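Local coordinates for penicillin-binding protein (Bacillus halodurans, PDB 3TG9) that probably acts as a serine penicillin-recognising enzyme of the beta-lactamase family, likely reacting with beta-lactams or related substrates through an acyl-enzyme intermediate, at residues 117-122 with 219-224; 171-176 with 189-194; 128-133 with 224-229; 49-54 with 311-316. All blocks are in the same frame, centred on the assembly; numbering follows the deposited sequence.

How the interactions relate
Interactions 1, 2 and 3 form one connected group, and interaction 4 ties it to the large antiparallel sheet. Interactions 1 and 3 share Gly224, with centres about 11 Å apart; interaction 2 lies about 10 Å from interaction 3 by centres and meets it where Gln173 NE2 reaches Gly224 O (3.3 Å), a probable hydrogen bond. Interaction 4, its centre about 18 Å from that of interaction 3, joins it through Gly229 N and Ala54 O (3.0 Å), also a probable hydrogen bond. Ala54 directly precedes Ser55, which with Lys58 matches the SxxK pattern of penicillin-recognising enzymes, so interactions 3 and 4 probably flank the catalytic centre.

Interaction 1 (117-122 with 219-224); sequences DLWKDV and SLPVIG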
loop_
_atom_site.group_PDB
_atom_site.type_symbol
_atom_site.label_atom_id
_atom_site.label_comp_id
_atom_site.label_asym_id
_atom_site.label_seq_id
_atom_site.Cartn_x
_atom_site.Cartn_y
_atom_site.Cartn_z
ATOM N N ASP B 117 6.649 11.484 -7.667
ATOM C CA ASP B 117 6.192 12.856 -7.432
ATOM C C ASP B 117 4.889 13.223 -8.158
ATOM O O ASP B 117 4.272 14.257 -7.865
ATOM C CB ASP B 117 7.280 13.855 -7.806
ATOM C CG ASP B 117 6.973 15.255 -7.317
ATOM O OD1 ASP B 117 6.822 15.433 -6.083
ATOM O OD2 ASP B 117 6.882 16.176 -8.163
ATOM N N LEU B 118 4.481 12.379 -9.102
ATOM C CA LEU B 118 3.233 12.578 -9.834
ATOM C C LEU B 118 2.032 12.387 -8.919
ATOM O O LEU B 118 0.960 12.956 -9.141
ATOM C CB LEU B 118 3.132 11.581 -10.989
ATOM C CG LEU B 118 3.919 11.851 -12.273
ATOM C CD1 LEU B 118 5.403 11.995 -11.989
ATOM C CD2 LEU B 118 3.664 10.731 -13.260
ATOM N N TRP B 119 2.217 11.568 -7.894
ATOM C CA TRP B 119 1.116 11.182 -7.025
ATOM C C TRP B 119 1.136 11.937 -5.716
ATOM O O TRP B 119 0.462 11.560 -4.765
ATOM C CB TRP B 119 1.190 9.689 -6.758
ATOM C CG TRP B 119 1.599 8.968 -7.954
ATOM C CD1 TRP B 119 2.631 8.087 -8.068
ATOM C CD2 TRP B 119 1.013 9.079 -9.259
ATOM N NE1 TRP B 119 2.718 7.631 -9.357
ATOM C CE2 TRP B 119 1.737 8.223 -10.110
ATOM C CE3 TRP B 119 -0.059 9.814 -9.783
ATOM C CZ2 TRP B 119 1.431 8.081 -11.467
ATOM C CZ3 TRP B 119 -0.362 9.672 -11.127
ATOM C CH2 TRP B 119 0.379 8.808 -11.953
ATOM N N LYS B 120 1.912 13.011 -5.673
ATOM C CA LYS B 120 2.024 13.818 -4.470
ATOM C C LYS B 120 0.696 14.485 -4.107
ATOM O O LYS B 120 0.360 14.611 -2.932
ATOM C CB LYS B 120 3.113 14.877 -4.647
ATOM C CG LYS B 120 3.511 15.554 -3.353
ATOM C CD LYS B 120 4.265 16.854 -3.602
ATOM C CE LYS B 120 4.569 17.567 -2.286
ATOM N NZ LYS B 120 3.357 17.718 -1.415
ATOM N N ASP B 121 -0.053 14.902 -5.123
ATOM C CA ASP B 121 -1.310 15.621 -4.935
ATOM C C ASP B 121 -2.493 14.818 -5.458
ATOM O O ASP B 121 -3.625 14.998 -5.011
ATOM C CB ASP B 121 -1.254 16.967 -5.655
ATOM C CG ASP B 121 -0.385 17.979 -4.929
ATOM O OD1 ASP B 121 -0.354 17.951 -3.677
ATOM O OD2 ASP B 121 0.268 18.803 -5.610
ATOM N N VAL B 122 -2.219 13.938 -6.414
ATOM C CA VAL B 122 -3.222 13.034 -6.954
ATOM C C VAL B 122 -3.047 11.652 -6.325
ATOM O O VAL B 122 -1.991 11.043 -6.465
ATOM C CB VAL B 122 -3.058 12.898 -8.483
ATOM C CG1 VAL B 122 -4.067 11.897 -9.045
ATOM C CG2 VAL B 122 -3.184 14.261 -9.164
ATOM N N SER B 219 3.797 4.533 -5.001
ATOM C CA SER B 219 4.664 5.114 -6.022
ATOM C C SER B 219 4.183 4.872 -7.452
ATOM O O SER B 219 4.685 5.496 -8.387
ATOM C CB SER B 219 6.082 4.557 -5.890
ATOM O OG SER B 219 6.591 4.769 -4.592
ATOM N N LEU B 220 3.235 3.952 -7.622
ATOM C CA LEU B 220 2.698 3.618 -8.945
ATOM C C LEU B 220 1.176 3.751 -8.933
ATOM O O LEU B 220 0.572 3.749 -7.867
ATOM C CB LEU B 220 3.058 2.178 -9.324
ATOM C CG LEU B 220 4.463 1.841 -9.837
ATOM C CD1 LEU B 220 5.543 2.142 -8.819
ATOM C CD2 LEU B 220 4.512 0.375 -10.245
ATOM N N PRO B 221 0.552 3.870 -10.118
ATOM C CA PRO B 221 -0.909 3.747 -10.143
ATOM C C PRO B 221 -1.305 2.433 -9.470
ATOM O O PRO B 221 -0.589 1.429 -9.584
ATOM C CB PRO B 221 -1.229 3.714 -11.639
ATOM C CG PRO B 221 -0.094 4.475 -12.278
ATOM C CD PRO B 221 1.117 4.146 -11.455
ATOM N N VAL B 222 -2.429 2.438 -8.768
ATOM C CA VAL B 222 -2.774 1.327 -7.895
ATOM C C VAL B 222 -2.888 0.031 -8.688
ATOM O O VAL B 222 -2.681 -1.050 -8.151
ATOM C CB VAL B 222 -4.073 1.612 -7.111
ATOM C CG1 VAL B 222 -5.207 1.923 -8.066
ATOM C CG2 VAL B 222 -4.429 0.440 -6.185
ATOM N N ILE B 223 -3.204 0.148 -9.974
ATOM C CA ILE B 223 -3.334 -1.021 -10.828
ATOM C C ILE B 223 -2.689 -0.697 -12.162
ATOM O O ILE B 223 -2.639 0.463 -12.562
ATOM C CB ILE B 223 -4.815 -1.443 -11.022
ATOM C CG1 ILE B 223 -4.915 -2.762 -11.796
ATOM C CG2 ILE B 223 -5.598 -0.357 -11.734
ATOM C CD1 ILE B 223 -6.342 -3.287 -11.907
ATOM N N GLY B 224 -2.164 -1.718 -12.831
ATOM C CA GLY B 224 -1.500 -1.532 -14.106
ATOM C C GLY B 224 -2.501 -1.180 -15.187
ATOM O O GLY B 224 -3.711 -1.353 -15.000
#
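Trp119 and Ser219 meet through the indole N-H: NE1 stands 3.1 Å from the carbonyl oxygen Ser219 O, and the N-H...O angle of 126° makes this a weak, bent hydrogen bond. The geometry accounts for the bend: Ser219 O lies in the ring plane, displaced toward Trp119 CD1, which is 3.3 Å from it. Farther round the indole, on its six-membered ring, Trp119 CZ2 rests 3.9 Å from Pro221 CD, an apolar touch made obliquely to the ring plane. With a chi1 of -39°, CG stands opposite the carbonyl carbon and the indole extends toward 219-224. Leu118 CB, 3.6 Å above the plane over the ring centre, probably helps to limit its tilt. In the next shell, Phe115 meets the indole edge-to-face and Leu127 packs beside it. The carbonyl oxygen of Trp119 accepts a hydrogen bond from Tyr125 OH of the second subunit, which places the contact close to the dimer interface. What results is a buried contact between two loops, joining the long connection between helices 93-98 and 155-168 to the loop before strand 231-232 of the beta-lactamase-type fold.

Interaction 2 (171-176 with 189-194); sequences TFQEYV and SGYFAF
Tyr191 lies against three side chains of helix 172-182, each meeting a different part of its ring. Phe172 turns an edge toward the tyrosine face in an offset edge-to-face pair, with centroids 5.8 Å apart and planes at 80°; its leading atom CE2 stops 3.5 Å from Tyr191 OH. This reach depends on Phe172 having CG anti to the backbone N (chi1 176°). Gln173 occupies the same face nearer the backbone, where its CG touches Tyr191 CB at 3.5 Å. The chain bends at chi2 (78°), the amide plane stands nearly perpendicular to the tyrosine ring, and NE2 hydrogen-bonds to the 219-224 loop. Val176 comes in at the edge instead, CG1 lying in the ring plane 3.7 Å from Tyr191 CE2, while its other branch, CG2, covers a face of Phe172. The start of the helix is held by a capping box: Glu174 N bonds to Thr171 OG1 (3.1 Å), and Thr171 N returns a nearly straight bond to Glu174 OE1 (2.9 Å). Around this contact, Phe60 of helix 58-70 also packs on Tyr191, Glu177 OE2 accepts from Tyr191 N, and Gly190 pairs through its backbone with Tyr231 of strand 231-232.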
loop_
_atom_site.group_PDB
_atom_site.type_symbol
_atom_site.label_atom_id
_atom_site.label_comp_id
_atom_site.label_asym_id
_atom_site.label_seq_id
_atom_site.Cartn_x
_atom_site.Cartn_y
_atom_site.Cartn_z
ATOM N N THR B 171 -13.430 -3.549 -20.322
ATOM C CA THR B 171 -12.317 -2.760 -19.790
ATOM C C THR B 171 -11.034 -3.201 -20.467
ATOM O O THR B 171 -10.958 -4.313 -20.979
ATOM C CB THR B 171 -12.149 -2.919 -18.263
ATOM O OG1 THR B 171 -11.870 -4.288 -17.945
ATOM C CG2 THR B 171 -13.414 -2.466 -17.527
ATOM N N PHE B 172 -10.028 -2.330 -20.465
ATOM C CA PHE B 172 -8.747 -2.675 -21.058
ATOM C C PHE B 172 -8.204 -3.981 -20.492
ATOM O O PHE B 172 -7.845 -4.892 -21.241
ATOM C CB PHE B 172 -7.719 -1.560 -20.870
ATOM C CG PHE B 172 -6.359 -1.922 -21.389
ATOM C CD1 PHE B 172 -6.102 -1.922 -22.753
ATOM C CD2 PHE B 172 -5.346 -2.295 -20.520
ATOM C CE1 PHE B 172 -4.852 -2.270 -23.237
ATOM C CE2 PHE B 172 -4.094 -2.652 -20.999
ATOM C CZ PHE B 172 -3.848 -2.640 -22.361
ATOM N N GLN B 173 -8.156 -4.059 -19.168
ATOM C CA GLN B 173 -7.673 -5.237 -18.452
ATOM C C GLN B 173 -8.437 -6.508 -18.826
ATOM O O GLN B 173 -7.840 -7.578 -19.039
ATOM C CB GLN B 173 -7.753 -4.991 -16.937
ATOM C CG GLN B 173 -6.876 -3.827 -16.435
ATOM C CD GLN B 173 -7.465 -2.440 -16.703
ATOM O OE1 GLN B 173 -8.572 -2.309 -17.230
ATOM N NE2 GLN B 173 -6.724 -1.394 -16.322
ATOM N N GLU B 174 -9.757 -6.388 -18.904
ATOM C CA GLU B 174 -10.598 -7.500 -19.313
ATOM C C GLU B 174 -10.230 -7.970 -20.717
ATOM O O GLU B 174 -10.114 -9.171 -20.967
ATOM C CB GLU B 174 -12.075 -7.106 -19.265
ATOM C CG GLU B 174 -12.691 -7.201 -17.886
ATOM C CD GLU B 174 -14.071 -6.576 -17.825
ATOM O OE1 GLU B 174 -14.411 -5.777 -18.722
ATOM O OE2 GLU B 174 -14.812 -6.871 -16.866
ATOM N N TYR B 175 -10.046 -7.021 -21.631
ATOM C CA TYR B 175 -9.700 -7.372 -22.999
ATOM C C TYR B 175 -8.395 -8.169 -23.050
ATOM O O TYR B 175 -8.333 -9.241 -23.657
ATOM C CB TYR B 175 -9.608 -6.138 -23.903
ATOM C CG TYR B 175 -9.402 -6.524 -25.359
ATOM C CD1 TYR B 175 -10.474 -6.567 -26.245
ATOM C CD2 TYR B 175 -8.148 -6.892 -25.834
ATOM C CE1 TYR B 175 -10.300 -6.947 -27.569
ATOM C CE2 TYR B 175 -7.964 -7.271 -27.162
ATOM C CZ TYR B 175 -9.045 -7.294 -28.023
ATOM O OH TYR B 175 -8.879 -7.670 -29.343
ATOM N N VAL B 176 -7.360 -7.654 -22.396
ATOM C CA VAL B 176 -6.036 -8.261 -22.492
ATOM C C VAL B 176 -5.968 -9.634 -21.838
ATOM O O VAL B 176 -5.414 -10.574 -22.409
ATOM C CB VAL B 176 -4.943 -7.340 -21.912
ATOM C CG1 VAL B 176 -3.610 -8.069 -21.844
ATOM C CG2 VAL B 176 -4.815 -6.078 -22.757
ATOM N N SER B 189 -0.916 -14.585 -15.062
ATOM C CA SER B 189 -0.666 -13.175 -15.339
ATOM C C SER B 189 -1.933 -12.357 -15.200
ATOM O O SER B 189 -3.035 -12.877 -15.373
ATOM C CB SER B 189 -0.114 -12.992 -16.762
ATOM O OG SER B 189 1.201 -13.501 -16.862
ATOM N N GLY B 190 -1.775 -11.067 -14.905
ATOM C CA GLY B 190 -2.924 -10.194 -14.733
ATOM C C GLY B 190 -2.584 -8.764 -14.341
ATOM O O GLY B 190 -1.432 -8.414 -14.038
ATOM N N TYR B 191 -3.607 -7.923 -14.360
ATOM C CA TYR B 191 -3.466 -6.551 -13.919
ATOM C C TYR B 191 -3.919 -6.500 -12.473
ATOM O O TYR B 191 -5.071 -6.182 -12.177
ATOM C CB TYR B 191 -4.276 -5.624 -14.823
ATOM C CG TYR B 191 -3.722 -5.584 -16.229
ATOM C CD1 TYR B 191 -2.959 -4.511 -16.656
ATOM C CD2 TYR B 191 -3.934 -6.634 -17.119
ATOM C CE1 TYR B 191 -2.434 -4.466 -17.928
ATOM C CE2 TYR B 191 -3.405 -6.593 -18.409
ATOM C CZ TYR B 191 -2.656 -5.502 -18.800
ATOM O OH TYR B 191 -2.106 -5.431 -20.060
ATOM N N PHE B 192 -3.009 -6.873 -11.578
ATOM C CA PHE B 192 -3.313 -6.947 -10.157
ATOM C C PHE B 192 -3.239 -5.558 -9.544
ATOM O O PHE B 192 -2.450 -4.716 -9.988
ATOM C CB PHE B 192 -2.333 -7.872 -9.423
ATOM C CG PHE B 192 -2.212 -9.240 -10.026
ATOM C CD1 PHE B 192 -3.308 -9.852 -10.607
ATOM C CD2 PHE B 192 -1.003 -9.920 -9.992
ATOM C CE1 PHE B 192 -3.200 -11.114 -11.160
ATOM C CE2 PHE B 192 -0.885 -11.182 -10.546
ATOM C CZ PHE B 192 -1.981 -11.780 -11.129
ATOM N N ALA B 193 -4.062 -5.331 -8.525
ATOM C CA ALA B 193 -4.065 -4.075 -7.790
ATOM C C ALA B 193 -3.374 -4.305 -6.460
ATOM O O ALA B 193 -3.455 -5.393 -5.904
ATOM C CB ALA B 193 -5.487 -3.586 -7.572
ATOM N N PHE B 194 -2.694 -3.277 -5.957
ATOM C CA PHE B 194 -1.886 -3.405 -4.753
ATOM C C PHE B 194 -2.716 -3.836 -3.546
ATOM O O PHE B 194 -2.212 -4.522 -2.655
ATOM C CB PHE B 194 -1.191 -2.076 -4.426
ATOM C CG PHE B 194 -0.022 -1.748 -5.318
ATOM C CD1 PHE B 194 1.023 -2.654 -5.485
ATOM C CD2 PHE B 194 0.048 -0.520 -5.967
ATOM C CE1 PHE B 194 2.099 -2.348 -6.298
ATOM C CE2 PHE B 194 1.123 -0.205 -6.773
ATOM C CZ PHE B 194 2.152 -1.118 -6.944
#

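Interaction 3 (128-133 with 224-229); sequences RRLKDF and GGSDGG
Leu130 meets Gly225 and Ser226 with its two methyls. Its CB leaves the backbone alongside 224-229, and only the end of the side chain turns in to it. From CB, a chi1 of -62° places CG beside the backbone N, and the fork at CG brings both methyls close. CD1 reaches Ser226, 3.5 Å from OG, and also touches Phe172 CB. CD2 takes the backbone, 4.0 Å from Gly225 CA and 3.9 Å from Ser226 N, an approach open because glycine has no side chain. The contact is van der Waals in kind: Ser226 OG is hydrogen-bonded to Phe157 O, and the leucine methyl lies against it without a polar bond. Each side is held in shape by its own bonds. Asp132 OD2 accepts from two backbone N-H groups, Arg129 N at 2.8 Å and Arg128 N at 3.1 Å, which fixes the bend leading into Leu130. Gly225 N bonds to Gly228 O at 2.7 Å, and a weak return bond closes the turn 225-228. Its corner carbonyls are used outward: Ser226 O accepts from Thr61 OG1 and Asp227 O from Lys58 NZ, placing this turn beside the SxxK helix start, probably at the active site of a serine penicillin-recognising enzyme.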
loop_
_atom_site.group_PDB
_atom_site.type_symbol
_atom_site.label_atom_id
_atom_site.label_comp_id
_atom_site.label_asym_id
_atom_site.label_seq_id
_atom_site.Cartn_x
_atom_site.Cartn_y
_atom_site.Cartn_z
ATOM N N ARG B 128 -7.806 4.003 -11.122
ATOM C CA ARG B 128 -8.275 2.631 -11.251
ATOM C C ARG B 128 -8.792 2.299 -12.650
ATOM O O ARG B 128 -8.814 1.135 -13.051
ATOM C CB ARG B 128 -9.324 2.366 -10.179
ATOM C CG ARG B 128 -8.908 2.946 -8.847
ATOM C CD ARG B 128 -9.435 2.132 -7.693
ATOM N NE ARG B 128 -8.757 0.852 -7.566
ATOM C CZ ARG B 128 -8.202 0.383 -6.445
ATOM N NH1 ARG B 128 -7.625 -0.808 -6.455
ATOM N NH2 ARG B 128 -8.216 1.087 -5.317
ATOM N N ARG B 129 -9.192 3.328 -13.388
ATOM C CA ARG B 129 -9.621 3.159 -14.764
ATOM C C ARG B 129 -8.735 4.028 -15.627
ATOM O O ARG B 129 -8.180 5.020 -15.154
ATOM C CB ARG B 129 -11.076 3.583 -14.944
ATOM C CG ARG B 129 -12.064 2.886 -14.026
ATOM C CD ARG B 129 -12.143 1.399 -14.313
ATOM N NE ARG B 129 -12.027 1.098 -15.739
ATOM C CZ ARG B 129 -13.031 1.169 -16.608
ATOM N NH1 ARG B 129 -14.243 1.543 -16.207
ATOM N NH2 ARG B 129 -12.824 0.868 -17.884
ATOM N N LEU B 130 -8.598 3.657 -16.891
ATOM C CA LEU B 130 -7.739 4.397 -17.796
ATOM C C LEU B 130 -8.192 5.848 -17.929
ATOM O O LEU B 130 -7.370 6.753 -18.066
ATOM C CB LEU B 130 -7.691 3.714 -19.161
ATOM C CG LEU B 130 -7.121 2.292 -19.181
ATOM C CD1 LEU B 130 -6.883 1.850 -20.600
ATOM C CD2 LEU B 130 -5.841 2.212 -18.384
ATOM N N LYS B 131 -9.500 6.075 -17.884
ATOM C CA LYS B 131 -10.008 7.436 -18.000
ATOM C C LYS B 131 -9.514 8.335 -16.879
ATOM O O LYS B 131 -9.475 9.556 -17.028
ATOM C CB LYS B 131 -11.538 7.465 -18.101
ATOM C CG LYS B 131 -12.241 6.182 -17.681
ATOM C CD LYS B 131 -12.654 6.217 -16.224
ATOM C CE LYS B 131 -13.444 7.477 -15.917
ATOM N NZ LYS B 131 -14.592 7.630 -16.848
ATOM N N ASP B 132 -9.109 7.733 -15.765
ATOM C CA ASP B 132 -8.647 8.518 -14.623
ATOM C C ASP B 132 -7.345 9.254 -14.949
ATOM O O ASP B 132 -6.978 10.213 -14.273
ATOM C CB ASP B 132 -8.481 7.637 -13.378
ATOM C CG ASP B 132 -9.798 7.057 -12.897
ATOM O OD1 ASP B 132 -10.826 7.763 -12.979
ATOM O OD2 ASP B 132 -9.814 5.897 -12.437
ATOM N N PHE B 133 -6.654 8.809 -15.989
ATOM C CA PHE B 133 -5.418 9.464 -16.402
ATOM C C PHE B 133 -5.676 10.694 -17.271
ATOM O O PHE B 133 -4.828 11.577 -17.359
ATOM C CB PHE B 133 -4.503 8.482 -17.142
ATOM C CG PHE B 133 -3.949 7.380 -16.268
ATOM C CD1 PHE B 133 -2.621 7.403 -15.861
ATOM C CD2 PHE B 133 -4.751 6.322 -15.863
ATOM C CE1 PHE B 133 -2.102 6.394 -15.069
ATOM C CE2 PHE B 133 -4.240 5.313 -15.063
ATOM C CZ PHE B 133 -2.914 5.351 -14.663
ATOM N N GLY B 224 -2.164 -1.718 -12.831
ATOM C CA GLY B 224 -1.500 -1.532 -14.106
ATOM C C GLY B 224 -2.501 -1.180 -15.187
ATOM O O GLY B 224 -3.711 -1.353 -15.000
ATOM N N GLY B 225 -1.999 -0.691 -16.317
ATOM C CA GLY B 225 -2.852 -0.247 -17.397
ATOM C C GLY B 225 -2.199 -0.397 -18.758
ATOM O O GLY B 225 -1.239 -1.151 -18.923
ATOM N N SER B 226 -2.723 0.336 -19.734
ATOM C CA SER B 226 -2.299 0.194 -21.117
ATOM C C SER B 226 -0.893 0.741 -21.373
ATOM O O SER B 226 -0.299 0.459 -22.412
ATOM C CB SER B 226 -3.316 0.857 -22.049
ATOM O OG SER B 226 -3.558 2.202 -21.665
ATOM N N ASP B 227 -0.357 1.512 -20.429
ATOM C CA ASP B 227 1.000 2.032 -20.576
ATOM C C ASP B 227 2.032 1.331 -19.687
ATOM O O ASP B 227 3.237 1.457 -19.910
ATOM C CB ASP B 227 1.045 3.546 -20.381
ATOM C CG ASP B 227 0.902 3.951 -18.930
ATOM O OD1 ASP B 227 0.282 3.208 -18.134
ATOM O OD2 ASP B 227 1.411 5.033 -18.590
ATOM N N GLY B 228 1.569 0.575 -18.697
ATOM C CA GLY B 228 2.484 -0.188 -17.873
ATOM C C GLY B 228 1.858 -0.809 -16.643
ATOM O O GLY B 228 0.692 -0.573 -16.327
ATOM N N GLY B 229 2.637 -1.635 -15.956
ATOM C CA GLY B 229 2.251 -2.098 -14.639
ATOM C C GLY B 229 1.597 -3.466 -14.543
ATOM O O GLY B 229 1.166 -3.846 -13.452
#

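Interaction 4 (49-54 with 311-316); sequences TRFGIA and VVCANQ
Phe51 and Cys313 make the main apolar contact. The cysteine CB presses on the ring at Phe51 CD2 (3.6 Å), and its carbonyl carbon lies over one ring face. The sulfur is less direct: SG is 5.2 Å from the ring centroid and 48° off the normal, an oblique sulfur-aromatic contact. A chi1 of -66° turns the Phe51 ring toward Cys313.

A second group of contacts sets the ring against polar backbone. Phe51 CD1 comes 3.8 Å from Asn315 N, obliquely, and 4.0 Å from Asn315 CB; the Asn315 amide plane is turned 69° from the ring. That amide is occupied by other partners: ND2 donates to Leu203 O and Phe36 O, and OD1 accepts from Asn45 ND2.

The third kind is water-mediated. Gly52 O accepts from two waters, at 2.7 Å and 2.8 Å. The first of them accepts in turn from Ala314 N at 3.3 Å, while the second donates to Ala314 O at 2.7 Å and lies in the plane of Phe51 at its edge. The backbone N and O of Ala314 are thus linked through water to a single carbonyl without direct strand pairing.

Strand 51-52 pairs instead with 231-232, and strand 308-314 runs between 18-24 and 296-303 in the large antiparallel sheet; Thr19 and Phe298 from those neighbours pack on Phe51 and Cys313 respectively.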
loop_
_atom_site.group_PDB
_atom_site.type_symbol
_atom_site.label_atom_id
_atom_site.label_comp_id
_atom_site.label_asym_id
_atom_site.label_seq_id
_atom_site.Cartn_x
_atom_site.Cartn_y
_atom_site.Cartn_z
ATOM N N THR B 49 6.656 -16.795 -9.097
ATOM C CA THR B 49 6.406 -15.475 -8.535
ATOM C C THR B 49 6.012 -14.506 -9.644
ATOM O O THR B 49 6.693 -14.427 -10.671
ATOM C CB THR B 49 7.679 -14.909 -7.891
ATOM O OG1 THR B 49 8.190 -15.828 -6.918
ATOM C CG2 THR B 49 7.398 -13.575 -7.233
ATOM N N ARG B 50 4.922 -13.769 -9.437
ATOM C CA ARG B 50 4.530 -12.718 -10.375
ATOM C C ARG B 50 5.253 -11.405 -10.111
ATOM O O ARG B 50 5.379 -10.977 -8.962
ATOM C CB ARG B 50 3.032 -12.466 -10.323
ATOM C CG ARG B 50 2.228 -13.524 -10.984
ATOM C CD ARG B 50 1.607 -14.456 -9.952
ATOM N NE ARG B 50 0.414 -15.036 -10.538
ATOM C CZ ARG B 50 -0.704 -15.271 -9.882
ATOM N NH1 ARG B 50 -0.780 -15.004 -8.584
ATOM N NH2 ARG B 50 -1.737 -15.797 -10.533
ATOM N N PHE B 51 5.705 -10.767 -11.189
ATOM C CA PHE B 51 6.416 -9.503 -11.104
ATOM C C PHE B 51 5.715 -8.434 -11.933
ATOM O O PHE B 51 5.208 -8.717 -13.017
ATOM C CB PHE B 51 7.847 -9.656 -11.618
ATOM C CG PHE B 51 8.710 -10.551 -10.779
ATOM C CD1 PHE B 51 9.507 -10.020 -9.778
ATOM C CD2 PHE B 51 8.748 -11.920 -11.011
ATOM C CE1 PHE B 51 10.319 -10.831 -9.020
ATOM C CE2 PHE B 51 9.558 -12.737 -10.257
ATOM C CZ PHE B 51 10.345 -12.193 -9.256
ATOM N N GLY B 52 5.681 -7.208 -11.419
ATOM C CA GLY B 52 5.236 -6.076 -12.213
ATOM C C GLY B 52 6.284 -5.808 -13.277
ATOM O O GLY B 52 7.477 -5.999 -13.025
ATOM N N ILE B 53 5.859 -5.372 -14.458
ATOM C CA ILE B 53 6.801 -5.185 -15.575
ATOM C C ILE B 53 6.837 -3.773 -16.173
ATOM O O ILE B 53 7.469 -3.543 -17.217
ATOM C CB ILE B 53 6.551 -6.219 -16.697
ATOM C CG1 ILE B 53 5.273 -5.892 -17.470
ATOM C CG2 ILE B 53 6.451 -7.645 -16.113
ATOM C CD1 ILE B 53 4.947 -6.931 -18.553
ATOM N N ALA B 54 6.168 -2.827 -15.515
ATOM C CA ALA B 54 6.182 -1.444 -15.973
ATOM C C ALA B 54 5.819 -1.365 -17.456
ATOM O O ALA B 54 4.867 -2.019 -17.890
ATOM C CB ALA B 54 7.539 -0.832 -15.707
ATOM N N VAL B 311 13.942 -13.547 -20.557
ATOM C CA VAL B 311 13.015 -12.796 -19.725
ATOM C C VAL B 311 13.742 -12.489 -18.439
ATOM O O VAL B 311 14.222 -13.398 -17.772
ATOM C CB VAL B 311 11.743 -13.597 -19.397
ATOM C CG1 VAL B 311 10.794 -12.758 -18.573
ATOM C CG2 VAL B 311 11.061 -14.079 -20.673
ATOM N N VAL B 312 13.859 -11.214 -18.102
ATOM C CA VAL B 312 14.398 -10.838 -16.800
ATOM C C VAL B 312 13.381 -10.004 -16.024
ATOM O O VAL B 312 13.092 -8.867 -16.392
ATOM C CB VAL B 312 15.740 -10.088 -16.931
ATOM C CG1 VAL B 312 16.339 -9.834 -15.567
ATOM C CG2 VAL B 312 16.717 -10.894 -17.794
ATOM N N CYS B 313 12.819 -10.592 -14.967
ATOM C CA CYS B 313 11.904 -9.885 -14.075
ATOM C C CYS B 313 12.623 -9.575 -12.767
ATOM O O CYS B 313 13.341 -10.418 -12.240
ATOM C CB CYS B 313 10.661 -10.729 -13.801
ATOM S SG CYS B 313 9.598 -11.036 -15.224
ATOM N N ALA B 314 12.459 -8.364 -12.252
ATOM C CA ALA B 314 13.056 -8.018 -10.965
ATOM C C ALA B 314 12.144 -7.132 -10.123
ATOM O O ALA B 314 11.504 -6.219 -10.653
ATOM C CB ALA B 314 14.397 -7.352 -11.161
ATOM N N ASN B 315 12.093 -7.408 -8.817
ATOM C CA ASN B 315 11.355 -6.560 -7.879
ATOM C C ASN B 315 12.277 -5.581 -7.164
ATOM O O ASN B 315 12.146 -5.344 -5.972
ATOM C CB ASN B 315 10.483 -7.378 -6.897
ATOM C CG ASN B 315 11.298 -8.166 -5.863
ATOM O OD1 ASN B 315 12.339 -8.757 -6.183
ATOM N ND2 ASN B 315 10.806 -8.197 -4.611
ATOM N N GLN B 316 13.229 -5.041 -7.919
ATOM C CA GLN B 316 14.053 -3.919 -7.481
ATOM C C GLN B 316 14.163 -2.930 -8.637
ATOM O O GLN B 316 13.748 -3.224 -9.763
ATOM C CB GLN B 316 15.442 -4.384 -7.057
ATOM C CG GLN B 316 16.259 -4.959 -8.198
ATOM C CD GLN B 316 17.618 -5.468 -7.746
ATOM O OE1 GLN B 316 17.729 -6.545 -7.161
ATOM N NE2 GLN B 316 18.665 -4.697 -8.036
HETATM O O HOH W 1 9.811 -7.210 -13.817
HETATM O O HOH W 2 8.763 -6.328 -10.542
#